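PDB 4TUF: major extracellular endoglucanase from Xanthomonas campestris pv. campestris, which catalyses the endohydrolysis of (1->4)-beta-D-glucosidic linkages in cellulose, lichenin and cereal beta-D-glucans, through a catalytic domain of glycosyl hydrolase family 5. Local coordinates for residues N156-G160 with F211-N215; A162-T166 with P218-L224; K190-E196 with R230-H236; W261-G266 with Y300-K304. All coordinates share one frame; numbering follows the deposited sequence.

Contact 1 (N156-G160 with F211-N215); sequences NEPHG and FWGGN
This contact belongs to the active-site rim of a family 5 TIM barrel, where H159 and W212 stack beside E157, the proton donor by similarity, in the Asn-Glu-Pro sequence that follows strand 149-153. The imidazole lies flat over one face of the indole, its centroid 3.6 Å from that of the W212 six-membered ring and the planes 10° apart. H159 CD2 comes within 3.3 Å of W212 CE2, and H159 CB sits over the five-membered ring, adding a CH-pi contact. With chi1 at 58°, the H159 ring is tucked between its own N and carbonyl carbon, so that ND1 turns back along the chain and donates to E157 O at 2.6 Å. That nearly straight bond, close to the imidazole plane, fixes the rotation of the ring under the indole. E157 meets the same tryptophan differently: OE1 reaches its edge, 3.3 Å from W212 CE3, and the carboxylate stands at 88° to the indole. The other carboxylate oxygen, OE2, is hydrogen-bonded to the hydroxyl of Y238 and lies close to E278, the nucleophile by similarity, consistent with the pair of catalytic glutamates of family 5 retaining glycosidases. On the partner side, F211 to G214 form a type II turn, with W212 and G213 at its two central positions. The turn is tied to the loop 156-160 by a single cross-segment hydrogen bond, somewhat bent, in which G213 N donates to P158 O at 3.1 Å.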
# COMPACT_ATOMS: atom_id res chain seq x y z
N ASN A 156 -4.83 -4.01 -5.10
CA ASN A 156 -4.81 -4.19 -3.66
C ASN A 156 -5.37 -5.52 -3.17
O ASN A 156 -6.48 -5.89 -3.52
CB ASN A 156 -5.57 -3.05 -2.98
CG ASN A 156 -5.38 -3.02 -1.48
OD1 ASN A 156 -4.30 -2.74 -0.99
ND2 ASN A 156 -6.44 -3.30 -0.76
N GLU A 157 -4.61 -6.19 -2.33
CA GLU A 157 -5.09 -7.33 -1.56
C GLU A 157 -5.77 -8.49 -2.27
O GLU A 157 -6.89 -8.85 -1.95
CB GLU A 157 -5.90 -6.86 -0.37
CG GLU A 157 -5.07 -6.00 0.57
CD GLU A 157 -5.73 -5.77 1.89
OE1 GLU A 157 -6.97 -5.85 1.95
OE2 GLU A 157 -5.02 -5.49 2.86
N PRO A 158 -5.07 -9.13 -3.20
CA PRO A 158 -5.64 -10.30 -3.85
C PRO A 158 -5.90 -11.38 -2.82
O PRO A 158 -5.12 -11.56 -1.91
CB PRO A 158 -4.53 -10.74 -4.79
CG PRO A 158 -3.80 -9.49 -5.10
CD PRO A 158 -3.83 -8.68 -3.85
N HIS A 159 -7.02 -12.07 -2.94
CA HIS A 159 -7.36 -13.10 -1.96
C HIS A 159 -8.44 -14.02 -2.51
O HIS A 159 -8.79 -13.92 -3.68
CB HIS A 159 -7.83 -12.46 -0.65
CG HIS A 159 -9.01 -11.56 -0.80
ND1 HIS A 159 -8.92 -10.30 -1.35
CD2 HIS A 159 -10.32 -11.74 -0.48
CE1 HIS A 159 -10.12 -9.74 -1.36
NE2 HIS A 159 -10.98 -10.59 -0.83
N GLY A 160 -8.96 -14.90 -1.67
CA GLY A 160 -10.04 -15.79 -2.06
C GLY A 160 -9.69 -16.71 -3.21
O GLY A 160 -8.91 -17.65 -3.05
N PHE A 211 -3.21 -13.34 5.67
CA PHE A 211 -3.97 -12.11 5.45
C PHE A 211 -4.04 -11.78 3.97
O PHE A 211 -3.18 -12.21 3.20
CB PHE A 211 -3.34 -10.94 6.22
CG PHE A 211 -3.46 -11.06 7.72
CD1 PHE A 211 -4.61 -10.64 8.37
CD2 PHE A 211 -2.42 -11.57 8.47
CE1 PHE A 211 -4.72 -10.74 9.75
CE2 PHE A 211 -2.53 -11.67 9.85
CZ PHE A 211 -3.68 -11.25 10.49
N TRP A 212 -5.05 -11.02 3.58
CA TRP A 212 -5.22 -10.60 2.19
C TRP A 212 -3.95 -9.96 1.64
O TRP A 212 -3.39 -9.07 2.27
CB TRP A 212 -6.38 -9.62 2.05
CG TRP A 212 -7.73 -10.20 2.32
CD1 TRP A 212 -8.02 -11.48 2.68
CD2 TRP A 212 -8.99 -9.51 2.24
NE1 TRP A 212 -9.38 -11.63 2.85
CE2 TRP A 212 -10.00 -10.43 2.58
CE3 TRP A 212 -9.35 -8.20 1.92
CZ2 TRP A 212 -11.35 -10.09 2.60
CZ3 TRP A 212 -10.69 -7.86 1.95
CH2 TRP A 212 -11.67 -8.80 2.28
N GLY A 213 -3.50 -10.42 0.48
CA GLY A 213 -2.30 -9.89 -0.14
C GLY A 213 -1.05 -10.16 0.68
O GLY A 213 -0.06 -9.45 0.55
N GLY A 214 -1.10 -11.19 1.51
CA GLY A 214 -0.03 -11.44 2.45
C GLY A 214 0.88 -12.63 2.17
O GLY A 214 1.91 -12.78 2.84
N ASN A 215 0.52 -13.46 1.19
CA ASN A 215 1.29 -14.67 0.90
C ASN A 215 2.11 -14.56 -0.38
O ASN A 215 1.55 -14.37 -1.46
CB ASN A 215 0.36 -15.89 0.81
CG ASN A 215 1.12 -17.21 0.73
OD1 ASN A 215 2.31 -17.28 1.05
ND2 ASN A 215 0.43 -18.26 0.32

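Contact 2 (A162-T166 with P218-L224); sequences ATWGT and PLACTPL
W164 packs its indole against P218, L219 and L224, and this ring is the dense part of a contact between two long loops of the barrel, those following strands 149-153 and 192-195. P218 CB rests over the five-membered ring in a CH-pi contact, 3.5 Å from W164 CG. The backbone N of L219 covers the same face further along. At the far end of the indole, L219 CD1 approaches W164 CZ2 at 3.7 Å, and the isobutyl group of L224 crosses it at about a right angle, with CD2 3.8 Å from CZ2. A W164 chi1 of -175° places its CG opposite the backbone N and sends the ring into this pocket, to which N174 of helix 173-187 also adds.

The other side is thinner and nearer solvent. There G165 CA lies 3.6 Å from T222 OG1, and both residues are partly exposed. Beside them the exposed C221 is joined to C204 by a disulfide, and P218 O takes two backbone hydrogen bonds, from C221 N and T222 N, which curl residues 218-222 into a compact turn. The one hydrogen bond across the contact runs from W164 NE1 to T222 O, at 3.1 Å and almost straight. The oxygen is in the indole plane and uses a lone pair. The indole is thus packed by carbon on one face and around its six-membered ring, while its N-H is satisfied at the edge, which would limit its rotation.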
# COMPACT_ATOMS: atom_id res chain seq x y z
N ALA A 162 -8.12 -15.98 -5.90
CA ALA A 162 -6.83 -15.65 -6.51
C ALA A 162 -5.83 -16.77 -6.29
O ALA A 162 -5.71 -17.31 -5.19
CB ALA A 162 -6.30 -14.34 -5.94
N THR A 163 -5.13 -17.15 -7.35
CA THR A 163 -4.08 -18.15 -7.24
C THR A 163 -2.79 -17.65 -7.88
O THR A 163 -2.72 -16.51 -8.34
CB THR A 163 -4.49 -19.49 -7.87
OG1 THR A 163 -4.78 -19.29 -9.26
CG2 THR A 163 -5.72 -20.07 -7.18
N TRP A 164 -1.78 -18.51 -7.91
CA TRP A 164 -0.46 -18.13 -8.39
C TRP A 164 0.24 -19.37 -8.93
O TRP A 164 0.56 -20.29 -8.18
CB TRP A 164 0.34 -17.48 -7.26
CG TRP A 164 1.68 -16.93 -7.63
CD1 TRP A 164 2.65 -17.53 -8.37
CD2 TRP A 164 2.22 -15.66 -7.22
NE1 TRP A 164 3.76 -16.71 -8.47
CE2 TRP A 164 3.52 -15.56 -7.78
CE3 TRP A 164 1.74 -14.60 -6.46
CZ2 TRP A 164 4.32 -14.45 -7.59
CZ3 TRP A 164 2.54 -13.50 -6.27
CH2 TRP A 164 3.82 -13.42 -6.84
N GLY A 165 0.46 -19.39 -10.24
CA GLY A 165 1.21 -20.45 -10.89
C GLY A 165 0.53 -21.80 -10.99
O GLY A 165 1.20 -22.84 -10.98
N THR A 166 -0.80 -21.81 -11.10
CA THR A 166 -1.54 -23.07 -11.19
C THR A 166 -1.91 -23.44 -12.62
O THR A 166 -2.46 -24.51 -12.87
CB THR A 166 -2.84 -23.01 -10.36
OG1 THR A 166 -3.72 -22.03 -10.93
CG2 THR A 166 -2.54 -22.64 -8.92
N PRO A 218 4.20 -18.77 -3.34
CA PRO A 218 4.27 -19.38 -4.68
C PRO A 218 5.30 -18.73 -5.62
O PRO A 218 5.57 -19.29 -6.69
CB PRO A 218 2.85 -19.18 -5.22
CG PRO A 218 1.99 -19.07 -4.02
CD PRO A 218 2.83 -18.31 -3.03
N LEU A 219 5.86 -17.59 -5.24
CA LEU A 219 6.91 -16.95 -6.03
C LEU A 219 8.17 -17.81 -6.12
O LEU A 219 8.99 -17.66 -7.03
CB LEU A 219 7.25 -15.58 -5.43
CG LEU A 219 8.35 -14.75 -6.09
CD1 LEU A 219 8.02 -14.49 -7.55
CD2 LEU A 219 8.53 -13.44 -5.34
N ALA A 220 8.32 -18.74 -5.18
CA ALA A 220 9.47 -19.62 -5.18
C ALA A 220 9.39 -20.65 -6.31
O ALA A 220 10.41 -21.14 -6.79
CB ALA A 220 9.61 -20.31 -3.83
N CYS A 221 8.17 -20.98 -6.72
CA CYS A 221 7.94 -21.96 -7.77
C CYS A 221 7.73 -21.29 -9.12
O CYS A 221 8.05 -21.87 -10.16
CB CYS A 221 6.71 -22.83 -7.45
SG CYS A 221 6.82 -23.73 -5.90
N THR A 222 7.21 -20.07 -9.08
CA THR A 222 6.80 -19.38 -10.29
C THR A 222 7.26 -17.93 -10.28
O THR A 222 6.55 -17.05 -9.79
CB THR A 222 5.26 -19.42 -10.48
OG1 THR A 222 4.78 -20.76 -10.25
CG2 THR A 222 4.88 -18.98 -11.87
N PRO A 223 8.45 -17.67 -10.81
CA PRO A 223 9.00 -16.32 -10.93
C PRO A 223 8.09 -15.39 -11.73
O PRO A 223 7.38 -15.85 -12.63
CB PRO A 223 10.32 -16.54 -11.66
CG PRO A 223 10.67 -17.95 -11.42
CD PRO A 223 9.37 -18.69 -11.36
N LEU A 224 8.11 -14.11 -11.40
CA LEU A 224 7.35 -13.11 -12.13
C LEU A 224 8.11 -12.64 -13.36
O LEU A 224 9.30 -12.34 -13.28
CB LEU A 224 7.03 -11.92 -11.22
CG LEU A 224 6.01 -12.20 -10.12
CD1 LEU A 224 5.98 -11.06 -9.12
CD2 LEU A 224 4.63 -12.42 -10.74

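Contact 3 (K190-E196 with R230-H236); sequences KWLIAVE and RLLLAPH. With 2HP (dihydrogenphosphate ion), chain F.
E196 and H236 face each other at the C-terminal ends of two neighbouring strands, the carboxylate lying over the imidazole with their planes 22° apart. E196 OE1 is 3.1 Å from H236 NE2, but it sits above the ring face, where no hydrogen bond forms. Their hydrogen bonds go to E157 instead, its N-H to E196 OE1 and its OE2 to H236 ND1, while R58 makes a salt bridge with E196 OE2. Further back, side chains alternate between two sides. V195 CG2 meets L231 CD1 at 3.7 Å on the side that also carries I193 and L233 and receives helix 173-187. A194 and L232 point the other way, into the barrel, where A194 CB lies 4.2 Å from A234 CB. These are adjacent parallel strands of the TIM barrel, inclined at 32°, and the hydrogen bonds alternate from strand to strand: I193 N to R230 O, L232 N to I193 O, V195 N to L232 O and A234 N to V195 O. At the N-terminal end R230 bends at its second torsion (chi2 -60°) and passes W191 O, which is 3.2 Å from R230 CD. NE then donates to P189 O. The guanidinium meets a dihydrogenphosphate ion edge-on, NH1 donating to phosphate O4 at 3.0 Å and NH2 to O2 at 3.3 Å. S2 and N229 complete this anion site.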
# COMPACT_ATOMS: atom_id res chain seq x y z
N LYS A 190 9.96 4.34 -16.29
CA LYS A 190 10.79 4.67 -15.13
C LYS A 190 10.03 4.48 -13.81
O LYS A 190 10.52 4.85 -12.74
CB LYS A 190 11.30 6.11 -15.24
CG LYS A 190 12.38 6.28 -16.30
CD LYS A 190 12.65 7.74 -16.61
CE LYS A 190 12.99 8.52 -15.36
NZ LYS A 190 13.41 9.92 -15.67
N TRP A 191 8.83 3.91 -13.89
CA TRP A 191 8.04 3.63 -12.70
C TRP A 191 8.33 2.25 -12.12
O TRP A 191 8.62 1.31 -12.85
CB TRP A 191 6.55 3.74 -13.00
CG TRP A 191 6.01 5.13 -12.95
CD1 TRP A 191 6.72 6.29 -13.02
CD2 TRP A 191 4.64 5.51 -12.79
NE1 TRP A 191 5.87 7.37 -12.93
CE2 TRP A 191 4.59 6.92 -12.79
CE3 TRP A 191 3.45 4.79 -12.66
CZ2 TRP A 191 3.39 7.62 -12.65
CZ3 TRP A 191 2.26 5.49 -12.52
CH2 TRP A 191 2.24 6.89 -12.52
N LEU A 192 8.24 2.14 -10.80
CA LEU A 192 8.31 0.85 -10.14
C LEU A 192 6.95 0.15 -10.16
O LEU A 192 5.90 0.79 -10.13
CB LEU A 192 8.79 1.00 -8.69
CG LEU A 192 10.12 1.69 -8.45
CD1 LEU A 192 10.40 1.75 -6.96
CD2 LEU A 192 11.24 0.99 -9.18
N ILE A 193 6.99 -1.18 -10.20
CA ILE A 193 5.77 -1.98 -10.16
C ILE A 193 5.69 -2.71 -8.83
O ILE A 193 6.53 -3.56 -8.53
CB ILE A 193 5.74 -2.99 -11.32
CG1 ILE A 193 5.97 -2.27 -12.65
CG2 ILE A 193 4.43 -3.75 -11.33
CD1 ILE A 193 4.84 -1.34 -13.03
N ALA A 194 4.70 -2.37 -8.01
CA ALA A 194 4.54 -3.06 -6.74
C ALA A 194 3.56 -4.21 -6.88
O ALA A 194 2.45 -4.04 -7.40
CB ALA A 194 4.08 -2.10 -5.65
N VAL A 195 3.97 -5.39 -6.44
CA VAL A 195 3.13 -6.58 -6.52
C VAL A 195 2.89 -7.16 -5.14
O VAL A 195 3.82 -7.32 -4.35
CB VAL A 195 3.75 -7.65 -7.43
CG1 VAL A 195 2.84 -8.87 -7.50
CG2 VAL A 195 3.99 -7.08 -8.81
N GLU A 196 1.64 -7.47 -4.84
CA GLU A 196 1.28 -8.03 -3.55
C GLU A 196 1.09 -9.53 -3.66
O GLU A 196 0.99 -10.09 -4.76
CB GLU A 196 0.01 -7.38 -3.00
CG GLU A 196 0.08 -5.86 -2.91
CD GLU A 196 -1.22 -5.25 -2.43
OE1 GLU A 196 -1.89 -5.90 -1.59
OE2 GLU A 196 -1.58 -4.14 -2.90
N ARG A 230 12.64 -3.18 -11.73
CA ARG A 230 11.41 -2.43 -11.47
C ARG A 230 10.52 -3.11 -10.44
O ARG A 230 9.65 -2.47 -9.86
CB ARG A 230 10.61 -2.24 -12.76
CG ARG A 230 11.28 -1.39 -13.81
CD ARG A 230 11.55 0.00 -13.29
NE ARG A 230 12.09 0.85 -14.35
CZ ARG A 230 13.38 0.92 -14.66
NH1 ARG A 230 13.78 1.71 -15.65
NH2 ARG A 230 14.26 0.22 -13.98
N LEU A 231 10.73 -4.41 -10.23
CA LEU A 231 9.83 -5.19 -9.38
C LEU A 231 10.02 -4.92 -7.90
O LEU A 231 11.10 -5.13 -7.34
CB LEU A 231 10.00 -6.68 -9.65
CG LEU A 231 9.19 -7.58 -8.72
CD1 LEU A 231 7.69 -7.33 -8.87
CD2 LEU A 231 9.52 -9.03 -8.99
N LEU A 232 8.95 -4.46 -7.27
CA LEU A 232 8.95 -4.18 -5.84
C LEU A 232 7.87 -5.03 -5.20
O LEU A 232 6.70 -4.92 -5.55
CB LEU A 232 8.71 -2.69 -5.59
CG LEU A 232 8.58 -2.14 -4.17
CD1 LEU A 232 9.88 -2.27 -3.38
CD2 LEU A 232 8.12 -0.68 -4.22
N LEU A 233 8.25 -5.92 -4.29
CA LEU A 233 7.28 -6.78 -3.62
C LEU A 233 6.71 -6.07 -2.40
O LEU A 233 7.46 -5.51 -1.59
CB LEU A 233 7.91 -8.11 -3.22
CG LEU A 233 8.46 -9.04 -4.31
CD1 LEU A 233 9.13 -10.23 -3.65
CD2 LEU A 233 7.37 -9.50 -5.26
N ALA A 234 5.39 -6.08 -2.27
CA ALA A 234 4.74 -5.27 -1.24
C ALA A 234 3.57 -5.98 -0.56
O ALA A 234 2.44 -5.53 -0.66
CB ALA A 234 4.27 -3.95 -1.85
N PRO A 235 3.85 -7.07 0.16
CA PRO A 235 2.75 -7.77 0.82
C PRO A 235 2.17 -6.96 1.98
O PRO A 235 2.76 -5.96 2.39
CB PRO A 235 3.40 -9.05 1.32
CG PRO A 235 4.81 -8.66 1.57
CD PRO A 235 5.16 -7.67 0.50
N HIS A 236 1.04 -7.41 2.50
CA HIS A 236 0.44 -6.80 3.67
C HIS A 236 0.52 -7.77 4.84
O HIS A 236 0.57 -8.99 4.65
CB HIS A 236 -1.02 -6.42 3.40
CG HIS A 236 -1.19 -5.41 2.31
ND1 HIS A 236 -2.41 -4.81 2.05
CD2 HIS A 236 -0.31 -4.89 1.42
CE1 HIS A 236 -2.27 -3.97 1.04
NE2 HIS A 236 -1.01 -4.00 0.64
P 2HP F . 17.57 1.55 -15.41
O1 2HP F . 18.99 1.63 -15.94
O2 2HP F . 17.53 0.52 -14.30
O3 2HP F . 17.15 2.89 -14.86
O4 2HP F . 16.64 1.14 -16.52

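Contact 4 (W261-G266 with Y300-K304); sequences WERHFG and YLRSK
W261 starts the contact with its CB, 3.6 Å from Y300 CE2, and its indole continues along the tyrosine, W261 CE3 coming 3.7 Å from Y300 CG. The two side chains slide past each other in opposite directions, their rings inclined at 47° in neither a stack nor an edge-to-face pair. One residue on, E262 bends at its second torsion (chi2 77°), which brings its carboxylate back to the tip of Y300. Y300 OH is placed to donate to E262 OE1, although the modelled 2.5 Å is too short to be trusted at this resolution; this oxygen lies in the phenol plane, with the carboxylate turned 89° to the ring. E262 OE2 also forms a weak salt bridge with K304 NZ at 3.5 Å, so the glutamate serves both a phenol and an ammonium group. Helices 257-266 and 288-303 follow successive strands of the TIM barrel, 231-238 and 276-280, and pack side by side in its outer layer, where Y300 is a knob in a hole made by W261, E262, F265 and G266. The first helix widens into a pi-type turn here, and W261 O accepts from both F265 N and G266 N. The ring of F265 lies over that same carbonyl oxygen, with F265 CE2 4.3 Å from Y300 CE2, and the F265 side chain also touches L276 of the intervening strand. At G266 the backbone itself lines the hole: CA is 3.3 Å from Y300 OH, and G266 O lies 3.4 Å from K304 CE.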
# COMPACT_ATOMS: atom_id res chain seq x y z
N TRP A 261 6.17 -14.88 9.57
CA TRP A 261 6.48 -13.76 8.69
C TRP A 261 7.51 -14.18 7.65
O TRP A 261 7.42 -13.81 6.49
CB TRP A 261 6.99 -12.56 9.48
CG TRP A 261 5.97 -11.98 10.41
CD1 TRP A 261 4.62 -11.92 10.22
CD2 TRP A 261 6.21 -11.40 11.69
NE1 TRP A 261 4.01 -11.33 11.30
CE2 TRP A 261 4.97 -11.00 12.22
CE3 TRP A 261 7.37 -11.17 12.45
CZ2 TRP A 261 4.85 -10.39 13.46
CZ3 TRP A 261 7.24 -10.56 13.68
CH2 TRP A 261 5.99 -10.18 14.18
N GLU A 262 8.50 -14.96 8.09
CA GLU A 262 9.52 -15.47 7.18
C GLU A 262 8.89 -16.29 6.07
O GLU A 262 9.16 -16.07 4.90
CB GLU A 262 10.55 -16.30 7.94
CG GLU A 262 11.69 -16.85 7.09
CD GLU A 262 12.73 -15.79 6.75
OE1 GLU A 262 12.57 -14.62 7.17
OE2 GLU A 262 13.72 -16.14 6.08
N ARG A 263 8.02 -17.23 6.46
CA ARG A 263 7.32 -18.07 5.50
C ARG A 263 6.50 -17.30 4.47
O ARG A 263 6.59 -17.56 3.27
CB ARG A 263 6.39 -19.04 6.24
CG ARG A 263 5.59 -19.92 5.30
CD ARG A 263 5.23 -21.23 5.96
NE ARG A 263 4.20 -21.07 6.99
CZ ARG A 263 4.23 -21.68 8.17
NH1 ARG A 263 5.24 -22.49 8.47
NH2 ARG A 263 3.26 -21.48 9.04
N HIS A 264 5.62 -16.42 4.96
CA HIS A 264 4.75 -15.61 4.11
C HIS A 264 5.40 -14.57 3.20
O HIS A 264 5.05 -14.46 2.04
CB HIS A 264 3.66 -14.96 4.95
CG HIS A 264 2.69 -15.92 5.55
ND1 HIS A 264 1.87 -15.59 6.60
CD2 HIS A 264 2.43 -17.21 5.26
CE1 HIS A 264 1.13 -16.63 6.93
NE2 HIS A 264 1.45 -17.63 6.13
N PHE A 265 6.36 -13.81 3.72
CA PHE A 265 7.06 -12.85 2.87
C PHE A 265 8.56 -12.74 3.06
O PHE A 265 9.26 -12.38 2.17
CB PHE A 265 6.43 -11.47 2.97
CG PHE A 265 6.38 -10.91 4.34
CD1 PHE A 265 5.34 -11.18 5.14
CD2 PHE A 265 7.38 -10.13 4.81
CE1 PHE A 265 5.29 -10.69 6.40
CE2 PHE A 265 7.35 -9.63 6.07
CZ PHE A 265 6.30 -9.91 6.87
N GLY A 266 9.01 -13.00 4.26
CA GLY A 266 10.33 -12.64 4.71
C GLY A 266 11.46 -13.32 4.00
O GLY A 266 12.49 -12.77 3.76
N TYR A 300 11.63 -7.67 13.78
CA TYR A 300 11.89 -8.65 12.73
C TYR A 300 12.25 -7.98 11.41
O TYR A 300 13.15 -8.43 10.71
CB TYR A 300 10.68 -9.56 12.54
CG TYR A 300 10.77 -10.44 11.31
CD1 TYR A 300 11.53 -11.60 11.32
CD2 TYR A 300 10.09 -10.10 10.14
CE1 TYR A 300 11.62 -12.40 10.20
CE2 TYR A 300 10.18 -10.90 9.01
CZ TYR A 300 10.94 -12.05 9.05
OH TYR A 300 11.03 -12.85 7.94
N LEU A 301 11.54 -6.91 11.07
CA LEU A 301 11.83 -6.15 9.85
C LEU A 301 13.26 -5.61 9.87
O LEU A 301 13.99 -5.76 8.88
CB LEU A 301 10.84 -5.00 9.69
CG LEU A 301 9.41 -5.36 9.27
CD1 LEU A 301 8.52 -4.13 9.26
CD2 LEU A 301 9.41 -6.04 7.91
N ARG A 302 13.65 -4.99 10.98
CA ARG A 302 15.01 -4.47 11.13
C ARG A 302 16.06 -5.56 10.90
O ARG A 302 17.10 -5.31 10.30
CB ARG A 302 15.20 -3.86 12.53
CG ARG A 302 14.33 -2.64 12.84
CD ARG A 302 14.96 -1.35 12.34
NE ARG A 302 16.29 -1.14 12.92
CZ ARG A 302 17.13 -0.19 12.54
NH1 ARG A 302 16.79 0.66 11.57
NH2 ARG A 302 18.32 -0.08 13.12
N SER A 303 15.76 -6.77 11.37
CA SER A 303 16.69 -7.89 11.27
C SER A 303 16.81 -8.42 9.84
O SER A 303 17.82 -9.01 9.47
CB SER A 303 16.28 -9.01 12.22
OG SER A 303 15.14 -9.71 11.73
N LYS A 304 15.76 -8.22 9.05
CA LYS A 304 15.78 -8.66 7.66
C LYS A 304 16.35 -7.56 6.75
O LYS A 304 16.30 -7.68 5.53
CB LYS A 304 14.37 -9.05 7.19
CG LYS A 304 13.81 -10.28 7.88
CD LYS A 304 14.69 -11.51 7.67
CE LYS A 304 14.69 -11.96 6.21
NZ LYS A 304 15.56 -13.16 6.00

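In the fold
The four contacts lie in one TIM-barrel catalytic domain. Segments of contacts 1, 2 and 3 alternate along the chain: both loop contacts join the loop after strand 149-153 to the one after strand 192-195, and contact 3 pairs the latter strand with strand 231-238. Contact 1 is centred about 14 Å from both contact 2 and contact 3, touching contact 3 through the E157 surroundings, so barrel strands and rim loops meet at the presumed catalytic centre. Contact 2 continues the loops outward. Contact 4 comes last in sequence, on the helical layer, its centre about 17 Å from that of contact 3, and meets it where P235 packs on F265.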